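Niemann-Pick type C2 protein (Camponotus japonicus, PDB 3WEB) binds oleic acid inside an immunoglobulin-like beta-sandwich and probably carries such lipids in the chemical communication of worker ants. Local coordinates at residues A[32-38]-A[95-101]; A[106-112]-A[125-131]; A[47-51]-A[82-86]. One frame throughout, in Å; residues are numbered along the deposited sequence.

Contacts 1 and 2 lie on the two sheets of the beta-sandwich, and the oleic acid runs between them. Contact 1 (32-38 with 95-101) belongs to the three-stranded sheet, contact 2 (106-112 with 125-131) to the larger one. Their centres are about 15 Å apart, yet they touch: Val38 CG1 lies 4.1 Å from Trp112 CH2. Both also touch the lipid chain. Contact 3 (47-51 with 82-86) joins two loops, with its centre about 27 Å from each of the other centres. The side chain of Val51 is still about 11 Å from the oleic acid. Along the chain, contact 3 is nested inside the loop that contact 1 closes.

Contact 1 of 3, residues A[32-38]-A[95-101]. With OLA (oleic acid), chain B.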
loop_
_atom_site.group_PDB
_atom_site.type_symbol
_atom_site.label_atom_id
_atom_site.label_comp_id
_atom_site.label_asym_id
_atom_site.label_seq_id
_atom_site.Cartn_x
_atom_site.Cartn_y
_atom_site.Cartn_z
ATOM N N ARG A 32 7.320 15.930 -2.555
ATOM C CA ARG A 32 6.345 16.809 -1.918
ATOM C C ARG A 32 5.848 17.863 -2.904
ATOM O O ARG A 32 6.518 18.163 -3.900
ATOM C CB ARG A 32 6.890 17.441 -0.630
ATOM C CG ARG A 32 8.335 17.893 -0.691
ATOM C CD ARG A 32 8.907 18.005 0.711
ATOM N NE ARG A 32 10.296 18.452 0.708
ATOM C CZ ARG A 32 10.972 18.812 1.797
ATOM N NH1 ARG A 32 10.388 18.781 2.990
ATOM N NH2 ARG A 32 12.236 19.206 1.695
ATOM N N GLU A 33 4.662 18.397 -2.621
ATOM C CA GLU A 33 3.941 19.314 -3.516
ATOM C C GLU A 33 3.640 18.685 -4.877
ATOM O O GLU A 33 3.697 19.347 -5.911
ATOM C CB GLU A 33 4.675 20.652 -3.663
ATOM C CG GLU A 33 4.897 21.366 -2.341
ATOM C CD GLU A 33 5.075 22.859 -2.507
ATOM O OE1 GLU A 33 6.047 23.283 -3.170
ATOM O OE2 GLU A 33 4.233 23.608 -1.967
ATOM N N SER A 34 3.317 17.394 -4.856
ATOM C CA SER A 34 2.952 16.664 -6.062
ATOM C C SER A 34 1.923 15.583 -5.753
ATOM O O SER A 34 1.830 15.102 -4.617
ATOM C CB SER A 34 4.187 16.036 -6.719
ATOM O OG SER A 34 4.591 14.857 -6.043
ATOM N N GLU A 35 1.147 15.225 -6.772
ATOM C CA GLU A 35 0.248 14.077 -6.705
ATOM C C GLU A 35 1.054 12.802 -6.909
ATOM O O GLU A 35 1.876 12.716 -7.826
ATOM C CB GLU A 35 -0.841 14.165 -7.775
ATOM C CG GLU A 35 -1.987 15.107 -7.444
ATOM C CD GLU A 35 -3.175 14.939 -8.378
ATOM O OE1 GLU A 35 -2.992 14.480 -9.531
ATOM O OE2 GLU A 35 -4.302 15.266 -7.955
ATOM N N ILE A 36 0.823 11.825 -6.039
ATOM C CA ILE A 36 1.459 10.522 -6.150
ATOM C C ILE A 36 0.373 9.526 -6.536
ATOM O O ILE A 36 -0.684 9.473 -5.896
ATOM C CB ILE A 36 2.121 10.081 -4.823
ATOM C CG1 ILE A 36 3.026 11.186 -4.244
ATOM C CG2 ILE A 36 2.881 8.767 -4.992
ATOM C CD1 ILE A 36 4.189 11.593 -5.128
ATOM N N HIS A 37 0.629 8.770 -7.598
ATOM C CA HIS A 37 -0.282 7.713 -8.023
ATOM C C HIS A 37 0.304 6.352 -7.681
ATOM O O HIS A 37 1.423 6.033 -8.066
ATOM C CB HIS A 37 -0.562 7.823 -9.518
ATOM C CG HIS A 37 -0.843 9.222 -9.968
ATOM N ND1 HIS A 37 -1.988 9.903 -9.610
ATOM C CD2 HIS A 37 -0.119 10.076 -10.730
ATOM C CE1 HIS A 37 -1.963 11.112 -10.145
ATOM N NE2 HIS A 37 -0.839 11.243 -10.827
ATOM N N VAL A 38 -0.466 5.553 -6.953
ATOM C CA VAL A 38 0.003 4.244 -6.489
ATOM C C VAL A 38 -0.923 3.180 -7.051
ATOM O O VAL A 38 -2.143 3.347 -7.021
ATOM C CB VAL A 38 0.022 4.141 -4.950
ATOM C CG1 VAL A 38 0.479 2.753 -4.495
ATOM C CG2 VAL A 38 0.912 5.218 -4.346
ATOM N N VAL A 95 -4.792 4.495 -6.147
ATOM C CA VAL A 95 -4.988 5.631 -5.241
ATOM C C VAL A 95 -4.078 6.796 -5.634
ATOM O O VAL A 95 -2.931 6.600 -6.058
ATOM C CB VAL A 95 -4.834 5.232 -3.742
ATOM C CG1 VAL A 95 -3.406 4.829 -3.391
ATOM C CG2 VAL A 95 -5.325 6.333 -2.810
ATOM N N THR A 96 -4.624 8.002 -5.511
ATOM C CA THR A 96 -3.873 9.233 -5.705
ATOM C C THR A 96 -3.940 10.013 -4.403
ATOM O O THR A 96 -5.015 10.167 -3.818
ATOM C CB THR A 96 -4.456 10.074 -6.856
ATOM O OG1 THR A 96 -4.310 9.358 -8.088
ATOM C CG2 THR A 96 -3.737 11.427 -6.983
ATOM N N PHE A 97 -2.786 10.473 -3.933
ATOM C CA PHE A 97 -2.753 11.388 -2.801
ATOM C C PHE A 97 -1.761 12.503 -3.067
ATOM O O PHE A 97 -0.806 12.331 -3.827
ATOM C CB PHE A 97 -2.432 10.662 -1.489
ATOM C CG PHE A 97 -1.122 9.919 -1.494
ATOM C CD1 PHE A 97 0.052 10.540 -1.070
ATOM C CD2 PHE A 97 -1.062 8.589 -1.900
ATOM C CE1 PHE A 97 1.259 9.853 -1.064
ATOM C CE2 PHE A 97 0.140 7.899 -1.892
ATOM C CZ PHE A 97 1.303 8.530 -1.475
ATOM N N PHE A 98 -2.003 13.646 -2.438
ATOM C CA PHE A 98 -1.138 14.795 -2.587
ATOM C C PHE A 98 -0.250 14.902 -1.359
ATOM O O PHE A 98 -0.733 14.858 -0.225
ATOM C CB PHE A 98 -1.972 16.065 -2.770
ATOM C CG PHE A 98 -1.165 17.272 -3.160
ATOM C CD1 PHE A 98 -0.779 17.471 -4.482
ATOM C CD2 PHE A 98 -0.797 18.216 -2.206
ATOM C CE1 PHE A 98 -0.035 18.584 -4.843
ATOM C CE2 PHE A 98 -0.053 19.330 -2.562
ATOM C CZ PHE A 98 0.325 19.515 -3.883
ATOM N N VAL A 99 1.051 15.020 -1.594
ATOM C CA VAL A 99 2.007 15.221 -0.513
ATOM C C VAL A 99 2.225 16.721 -0.316
ATOM O O VAL A 99 2.737 17.400 -1.207
ATOM C CB VAL A 99 3.347 14.506 -0.792
ATOM C CG1 VAL A 99 4.298 14.663 0.387
ATOM C CG2 VAL A 99 3.112 13.032 -1.082
ATOM N N GLU A 100 1.825 17.219 0.855
ATOM C CA GLU A 100 1.929 18.639 1.205
ATOM C C GLU A 100 3.375 19.107 1.368
ATOM O O GLU A 100 4.279 18.295 1.581
ATOM C CB GLU A 100 1.164 18.920 2.502
ATOM C CG GLU A 100 -0.348 18.943 2.362
ATOM C CD GLU A 100 -1.044 19.370 3.644
ATOM O OE1 GLU A 100 -0.640 20.399 4.234
ATOM O OE2 GLU A 100 -1.999 18.677 4.062
ATOM N N LYS A 101 3.582 20.421 1.277
ATOM C CA LYS A 101 4.884 21.028 1.566
ATOM C C LYS A 101 5.247 20.844 3.043
ATOM O O LYS A 101 6.423 20.687 3.384
ATOM C CB LYS A 101 4.889 22.515 1.195
ATOM C CG LYS A 101 6.283 23.108 1.032
ATOM C CD LYS A 101 6.242 24.523 0.475
ATOM C CE LYS A 101 7.634 24.991 0.074
ATOM N NZ LYS A 101 7.598 26.200 -0.795
HETATM C C1 OLA B . -5.332 7.349 2.009
HETATM O O1 OLA B . -6.158 6.430 2.217
HETATM O O2 OLA B . -5.118 8.269 2.832
HETATM C C2 OLA B . -4.565 7.355 0.705
HETATM C C3 OLA B . -3.072 7.160 0.956
HETATM C C4 OLA B . -2.492 6.085 0.046
HETATM C C5 OLA B . -2.037 4.865 0.836
HETATM C C6 OLA B . -0.979 4.068 0.084
HETATM C C7 OLA B . 0.355 4.159 0.815
HETATM C C8 OLA B . 1.449 3.304 0.176
HETATM C C9 OLA B . 2.065 4.011 -1.015
HETATM C C10 OLA B . 3.068 4.891 -0.933
HETATM C C11 OLA B . 3.721 5.293 0.371
HETATM C C12 OLA B . 4.116 6.761 0.312
HETATM C C13 OLA B . 3.775 7.473 1.614
HETATM C C14 OLA B . 3.884 8.983 1.438
HETATM C C15 OLA B . 4.143 9.678 2.769
HETATM C C16 OLA B . 2.916 10.461 3.222
HETATM C C17 OLA B . 3.148 11.962 3.095
HETATM C C18 OLA B . 2.408 12.726 4.172
#
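Ile36 lies over one face of the Phe97 ring, at an antiparallel strand pair in the smaller sheet of the immunoglobulin-like sandwich. Ile36 CB is 4.0 Å from the centroid of the Phe97 ring, a CH-pi contact displaced toward the rim. Phe97 CG sits between its own backbone N and carbonyl carbon (chi1 58°), which swings the ring across toward strand 34-38. The ring meets Val38 CG2 obliquely through CE2. It also borders the oleic acid, with Phe97 CD2 3.5 Å from lipid C4. Val38 CG2 reaches lipid C9, and Val95 CG2 reaches C2. These residues thus form part of the lipid pocket wall. Beneath them, Ile36 and Phe97 exchange two backbone hydrogen bonds, as do Val38 and Val95.

The other face of the sheet carries Glu35, His37, Thr96 and Phe98. Glu35 and Phe98 cross at about a right angle, with Glu35 CG at the ring edge, 4.0 Å from Phe98 CD1. Beyond the strands, the Glu33 carboxylate crosses the aliphatic part of Lys101 at a slant, OE2 touching CB and CD, its charge near but not bridged to the amine. His37 and Thr96 run side by side, and His37 ND1 is hydrogen-bonded to Thr96 OG1 at 2.8 Å, close to the imidazole plane.

Contact 2 of 3, residues A[106-112]-A[125-131]; sequences LSLEIMW and VKFPAKI. With OLA (oleic acid), chain B.
Lys126 lies alongside Met111 and reaches Glu109 on the outer face of a beta hairpin, strands 107-116 and 121-131, in the larger sheet of the sandwich. Its CG stands anti to the backbone N (chi1 -178°), and the extended chain carries the amine across to the neighbouring strand. Lys126 CB lies near Ile110 O and Met111 CG. Lys126 CG touches the same two atoms, 3.8 Å from Met111 CG. CD then passes near the Glu109 carboxylate, and Lys126 CE packs 3.3 Å from Glu109 OE2. At the tip, Lys126 NZ makes a long salt bridge to Glu109 OE2, 3.8 Å away. Cutting this side chain back to an alanine is likely to leave the Glu109 carboxylate without its lysine partner across the strands and to thin the cover on Met111 CG.

The opposite face looks into the lipid pocket. Ile110 CB lies over one face of the Phe127 ring, 4.2 Å from its centroid. Ile110 CD1 meets Ala129 CB at 3.5 Å and also touches the oleic acid at C11. Phe3 adds a ring contact to Phe127. The backbones hold the pair in register through two bonds each at Leu108-Ala129, Ile110-Phe127 and Trp112-Val125. Trp112 lays one indole face against the lipid, and the edge of the Phe127 ring meets it too, with Phe127 CZ 3.7 Å from lipid C11.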
loop_
_atom_site.group_PDB
_atom_site.type_symbol
_atom_site.label_atom_id
_atom_site.label_comp_id
_atom_site.label_asym_id
_atom_site.label_seq_id
_atom_site.Cartn_x
_atom_site.Cartn_y
_atom_site.Cartn_z
ATOM N N LEU A 106 12.358 13.056 5.025
ATOM C CA LEU A 106 13.089 11.989 5.703
ATOM C C LEU A 106 13.084 10.699 4.885
ATOM O O LEU A 106 12.311 10.556 3.931
ATOM C CB LEU A 106 12.524 11.734 7.112
ATOM C CG LEU A 106 11.320 10.799 7.320
ATOM C CD1 LEU A 106 11.240 10.334 8.772
ATOM C CD2 LEU A 106 10.009 11.443 6.887
ATOM N N SER A 107 13.969 9.783 5.269
ATOM C CA SER A 107 14.007 8.428 4.729
ATOM C C SER A 107 13.421 7.488 5.772
ATOM O O SER A 107 13.756 7.586 6.957
ATOM C CB SER A 107 15.448 8.005 4.440
ATOM O OG SER A 107 16.079 8.889 3.531
ATOM N N LEU A 108 12.547 6.587 5.331
ATOM C CA LEU A 108 11.937 5.596 6.212
ATOM C C LEU A 108 11.453 4.381 5.428
ATOM O O LEU A 108 11.172 4.476 4.227
ATOM C CB LEU A 108 10.769 6.210 6.998
ATOM C CG LEU A 108 9.395 6.399 6.340
ATOM C CD1 LEU A 108 8.388 6.869 7.382
ATOM C CD2 LEU A 108 9.422 7.353 5.154
ATOM N N GLU A 109 11.366 3.244 6.107
ATOM C CA GLU A 109 10.710 2.080 5.531
ATOM C C GLU A 109 9.217 2.226 5.733
ATOM O O GLU A 109 8.752 2.633 6.803
ATOM C CB GLU A 109 11.173 0.782 6.184
ATOM C CG GLU A 109 12.534 0.282 5.733
ATOM C CD GLU A 109 12.856 -1.078 6.319
ATOM O OE1 GLU A 109 12.895 -1.200 7.564
ATOM O OE2 GLU A 109 13.058 -2.035 5.540
ATOM N N ILE A 110 8.473 1.888 4.693
ATOM C CA ILE A 110 7.025 1.951 4.731
ATOM C C ILE A 110 6.500 0.525 4.666
ATOM O O ILE A 110 7.022 -0.296 3.905
ATOM C CB ILE A 110 6.481 2.818 3.573
ATOM C CG1 ILE A 110 6.791 4.293 3.852
ATOM C CG2 ILE A 110 4.981 2.611 3.383
ATOM C CD1 ILE A 110 6.640 5.196 2.650
ATOM N N MET A 111 5.502 0.226 5.496
ATOM C CA MET A 111 4.805 -1.050 5.440
ATOM C C MET A 111 3.338 -0.785 5.191
ATOM O O MET A 111 2.729 0.040 5.862
ATOM C CB MET A 111 4.979 -1.845 6.730
ATOM C CG MET A 111 6.399 -2.337 6.981
ATOM S SD MET A 111 6.561 -3.114 8.603
ATOM C CE MET A 111 5.211 -4.295 8.543
ATOM N N TRP A 112 2.777 -1.489 4.218
ATOM C CA TRP A 112 1.428 -1.210 3.763
ATOM C C TRP A 112 0.693 -2.524 3.590
ATOM O O TRP A 112 1.155 -3.410 2.861
ATOM C CB TRP A 112 1.506 -0.428 2.449
ATOM C CG TRP A 112 0.206 -0.147 1.761
ATOM C CD1 TRP A 112 -0.958 0.294 2.331
ATOM C CD2 TRP A 112 -0.041 -0.227 0.351
ATOM N NE1 TRP A 112 -1.922 0.461 1.368
ATOM C CE2 TRP A 112 -1.388 0.150 0.142
ATOM C CE3 TRP A 112 0.741 -0.598 -0.754
ATOM C CZ2 TRP A 112 -1.977 0.170 -1.131
ATOM C CZ3 TRP A 112 0.156 -0.572 -2.027
ATOM C CH2 TRP A 112 -1.195 -0.194 -2.200
ATOM N N VAL A 125 3.196 -5.159 2.045
ATOM C CA VAL A 125 4.252 -4.615 1.187
ATOM C C VAL A 125 5.177 -3.777 2.052
ATOM O O VAL A 125 4.709 -2.978 2.857
ATOM C CB VAL A 125 3.656 -3.710 0.085
ATOM C CG1 VAL A 125 4.756 -3.133 -0.800
ATOM C CG2 VAL A 125 2.625 -4.475 -0.750
ATOM N N LYS A 126 6.484 -3.973 1.890
ATOM C CA LYS A 126 7.477 -3.207 2.631
ATOM C C LYS A 126 8.514 -2.645 1.663
ATOM O O LYS A 126 9.062 -3.374 0.835
ATOM C CB LYS A 126 8.153 -4.096 3.673
ATOM C CG LYS A 126 9.179 -3.400 4.543
ATOM C CD LYS A 126 9.889 -4.440 5.388
ATOM C CE LYS A 126 10.533 -3.838 6.621
ATOM N NZ LYS A 126 11.345 -4.890 7.294
ATOM N N PHE A 127 8.767 -1.347 1.748
ATOM C CA PHE A 127 9.763 -0.737 0.864
ATOM C C PHE A 127 10.407 0.492 1.499
ATOM O O PHE A 127 9.798 1.133 2.372
ATOM C CB PHE A 127 9.142 -0.399 -0.500
ATOM C CG PHE A 127 8.072 0.650 -0.441
ATOM C CD1 PHE A 127 6.766 0.316 -0.097
ATOM C CD2 PHE A 127 8.367 1.970 -0.756
ATOM C CE1 PHE A 127 5.780 1.290 -0.060
ATOM C CE2 PHE A 127 7.394 2.948 -0.716
ATOM C CZ PHE A 127 6.096 2.605 -0.364
ATOM N N PRO A 128 11.649 0.814 1.089
ATOM C CA PRO A 128 12.278 2.038 1.585
ATOM C C PRO A 128 11.837 3.261 0.775
ATOM O O PRO A 128 11.783 3.210 -0.465
ATOM C CB PRO A 128 13.766 1.770 1.382
ATOM C CG PRO A 128 13.821 0.862 0.190
ATOM C CD PRO A 128 12.541 0.067 0.178
ATOM N N ALA A 129 11.520 4.353 1.468
ATOM C CA ALA A 129 11.153 5.594 0.776
ATOM C C ALA A 129 11.968 6.793 1.241
ATOM O O ALA A 129 12.506 6.810 2.349
ATOM C CB ALA A 129 9.667 5.878 0.933
ATOM N N LYS A 130 12.050 7.794 0.377
ATOM C CA LYS A 130 12.670 9.050 0.745
ATOM C C LYS A 130 11.762 10.183 0.314
ATOM O O LYS A 130 11.517 10.373 -0.878
ATOM C CB LYS A 130 14.057 9.181 0.120
ATOM C CG LYS A 130 14.856 10.353 0.673
ATOM C CD LYS A 130 16.283 10.337 0.160
ATOM C CE LYS A 130 17.020 11.593 0.589
ATOM N NZ LYS A 130 18.371 11.661 -0.033
ATOM N N ILE A 131 11.240 10.914 1.295
ATOM C CA ILE A 131 10.405 12.069 1.019
ATOM C C ILE A 131 11.346 13.237 0.765
ATOM O O ILE A 131 12.180 13.554 1.618
ATOM C CB ILE A 131 9.445 12.375 2.186
ATOM C CG1 ILE A 131 8.610 11.133 2.522
ATOM C CG2 ILE A 131 8.552 13.562 1.837
ATOM C CD1 ILE A 131 7.903 11.184 3.859
HETATM C C1 OLA B . -5.332 7.349 2.009
HETATM O O1 OLA B . -6.158 6.430 2.217
HETATM O O2 OLA B . -5.118 8.269 2.832
HETATM C C2 OLA B . -4.565 7.355 0.705
HETATM C C3 OLA B . -3.072 7.160 0.956
HETATM C C4 OLA B . -2.492 6.085 0.046
HETATM C C5 OLA B . -2.037 4.865 0.836
HETATM C C6 OLA B . -0.979 4.068 0.084
HETATM C C7 OLA B . 0.355 4.159 0.815
HETATM C C8 OLA B . 1.449 3.304 0.176
HETATM C C9 OLA B . 2.065 4.011 -1.015
HETATM C C10 OLA B . 3.068 4.891 -0.933
HETATM C C11 OLA B . 3.721 5.293 0.371
HETATM C C12 OLA B . 4.116 6.761 0.312
HETATM C C13 OLA B . 3.775 7.473 1.614
HETATM C C14 OLA B . 3.884 8.983 1.438
HETATM C C15 OLA B . 4.143 9.678 2.769
HETATM C C16 OLA B . 2.916 10.461 3.222
HETATM C C17 OLA B . 3.148 11.962 3.095
HETATM C C18 OLA B . 2.408 12.726 4.172
#

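Contact 3 of 3, residues A[47-51]-A[82-86]; sequences DVKNV and KCPLK
Val48 and Leu85 lie side by side and form the close-packed part of this contact. Val48 CB is 3.8 Å from Leu85 CG, and Val48 CG1 adds a touch on Leu85 CD1. Val51 comes across Leu85 at about a right angle, its CG2 3.8 Å from Leu85 CD1. All three side chains are buried. Val48 and Val51 also reach Ile122 of strand 121-131, while Leu85 packs on Phe42 and Pro44, so the cluster ties the loops to strands of the sandwich.

The two segments are loops of the immunoglobulin-like sandwich, joined by a single antiparallel bridge. Val48 N donates to Leu85 O, and Leu85 N donates to Val48 O at 2.7 Å. A disulfide to Cys74 ties Cys83 to a third part of the chain. With chi1 at -85°, Cys83 SG turns toward the other loop, 3.5 Å from Lys49 O and also close to Asn50 CA.

Toward solvent the contact thins out. Lys49 and Lys86 both point away from the opposing loop. Pro84, which follows a cis peptide bond, sets CA and CB against Val48 O. Asp47 is exposed; its OD1 passes 3.7 Å from Lys86 CA and accepts a hydrogen bond from Lys87 N.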
loop_
_atom_site.group_PDB
_atom_site.type_symbol
_atom_site.label_atom_id
_atom_site.label_comp_id
_atom_site.label_asym_id
_atom_site.label_seq_id
_atom_site.Cartn_x
_atom_site.Cartn_y
_atom_site.Cartn_z
ATOM N N ASP A 47 -12.221 -15.882 -0.774
ATOM C CA ASP A 47 -13.212 -14.845 -1.029
ATOM C C ASP A 47 -13.144 -13.806 0.086
ATOM O O ASP A 47 -13.022 -14.157 1.252
ATOM C CB ASP A 47 -14.620 -15.441 -1.098
ATOM C CG ASP A 47 -14.857 -16.273 -2.349
ATOM O OD1 ASP A 47 -14.108 -16.152 -3.341
ATOM O OD2 ASP A 47 -15.825 -17.061 -2.333
ATOM N N VAL A 48 -13.213 -12.534 -0.278
ATOM C CA VAL A 48 -13.059 -11.447 0.692
ATOM C C VAL A 48 -14.282 -10.535 0.660
ATOM O O VAL A 48 -14.653 -10.035 -0.399
ATOM C CB VAL A 48 -11.757 -10.646 0.420
ATOM C CG1 VAL A 48 -11.653 -9.419 1.322
ATOM C CG2 VAL A 48 -10.537 -11.540 0.585
ATOM N N LYS A 49 -14.907 -10.329 1.821
ATOM C CA LYS A 49 -16.126 -9.526 1.904
ATOM C C LYS A 49 -15.880 -8.031 2.050
ATOM O O LYS A 49 -16.644 -7.223 1.526
ATOM C CB LYS A 49 -17.027 -10.024 3.034
ATOM C CG LYS A 49 -17.800 -11.284 2.670
ATOM C CD LYS A 49 -18.759 -11.706 3.773
ATOM C CE LYS A 49 -19.829 -10.661 4.051
ATOM N NZ LYS A 49 -20.698 -11.069 5.186
ATOM N N ASN A 50 -14.827 -7.667 2.774
ATOM C CA ASN A 50 -14.457 -6.268 2.977
ATOM C C ASN A 50 -12.949 -6.145 3.155
ATOM O O ASN A 50 -12.303 -7.063 3.668
ATOM C CB ASN A 50 -15.179 -5.684 4.198
ATOM C CG ASN A 50 -15.088 -4.172 4.273
ATOM O OD1 ASN A 50 -15.325 -3.466 3.291
ATOM N ND2 ASN A 50 -14.766 -3.662 5.457
ATOM N N VAL A 51 -12.396 -5.009 2.734
ATOM C CA VAL A 51 -10.955 -4.765 2.844
ATOM C C VAL A 51 -10.694 -3.522 3.697
ATOM O O VAL A 51 -11.285 -2.473 3.460
ATOM C CB VAL A 51 -10.290 -4.585 1.457
ATOM C CG1 VAL A 51 -8.781 -4.384 1.595
ATOM C CG2 VAL A 51 -10.575 -5.780 0.560
ATOM N N LYS A 82 -13.957 -3.390 -6.255
ATOM C CA LYS A 82 -15.297 -3.617 -5.720
ATOM C C LYS A 82 -15.363 -4.960 -5.008
ATOM O O LYS A 82 -15.012 -5.996 -5.571
ATOM C CB LYS A 82 -16.360 -3.561 -6.823
ATOM C CG LYS A 82 -16.564 -2.198 -7.480
ATOM C CD LYS A 82 -17.905 -2.168 -8.214
ATOM C CE LYS A 82 -17.961 -1.065 -9.261
ATOM N NZ LYS A 82 -17.113 -1.394 -10.442
ATOM N N CYS A 83 -15.816 -4.930 -3.758
ATOM C CA CYS A 83 -16.069 -6.135 -2.978
ATOM C C CYS A 83 -17.424 -6.755 -3.363
ATOM O O CYS A 83 -18.306 -6.050 -3.846
ATOM C CB CYS A 83 -16.062 -5.785 -1.488
ATOM S SG CYS A 83 -14.421 -5.768 -0.723
ATOM N N PRO A 84 -17.594 -8.075 -3.157
ATOM C CA PRO A 84 -16.610 -9.015 -2.608
ATOM C C PRO A 84 -15.511 -9.379 -3.609
ATOM O O PRO A 84 -15.743 -9.388 -4.822
ATOM C CB PRO A 84 -17.459 -10.240 -2.258
ATOM C CG PRO A 84 -18.591 -10.201 -3.224
ATOM C CD PRO A 84 -18.880 -8.742 -3.458
ATOM N N LEU A 85 -14.321 -9.669 -3.094
ATOM C CA LEU A 85 -13.214 -10.121 -3.931
ATOM C C LEU A 85 -13.339 -11.612 -4.141
ATOM O O LEU A 85 -13.588 -12.369 -3.194
ATOM C CB LEU A 85 -11.864 -9.813 -3.279
ATOM C CG LEU A 85 -11.623 -8.438 -2.644
ATOM C CD1 LEU A 85 -10.176 -8.344 -2.164
ATOM C CD2 LEU A 85 -11.957 -7.295 -3.592
ATOM N N LYS A 86 -13.190 -12.026 -5.390
ATOM C CA LYS A 86 -13.235 -13.441 -5.723
ATOM C C LYS A 86 -11.875 -14.102 -5.528
ATOM O O LYS A 86 -10.840 -13.593 -5.969
ATOM C CB LYS A 86 -13.699 -13.638 -7.165
ATOM C CG LYS A 86 -15.103 -13.139 -7.462
ATOM C CD LYS A 86 -15.423 -13.464 -8.906
ATOM C CE LYS A 86 -16.891 -13.254 -9.223
ATOM N NZ LYS A 86 -17.051 -13.290 -10.696
#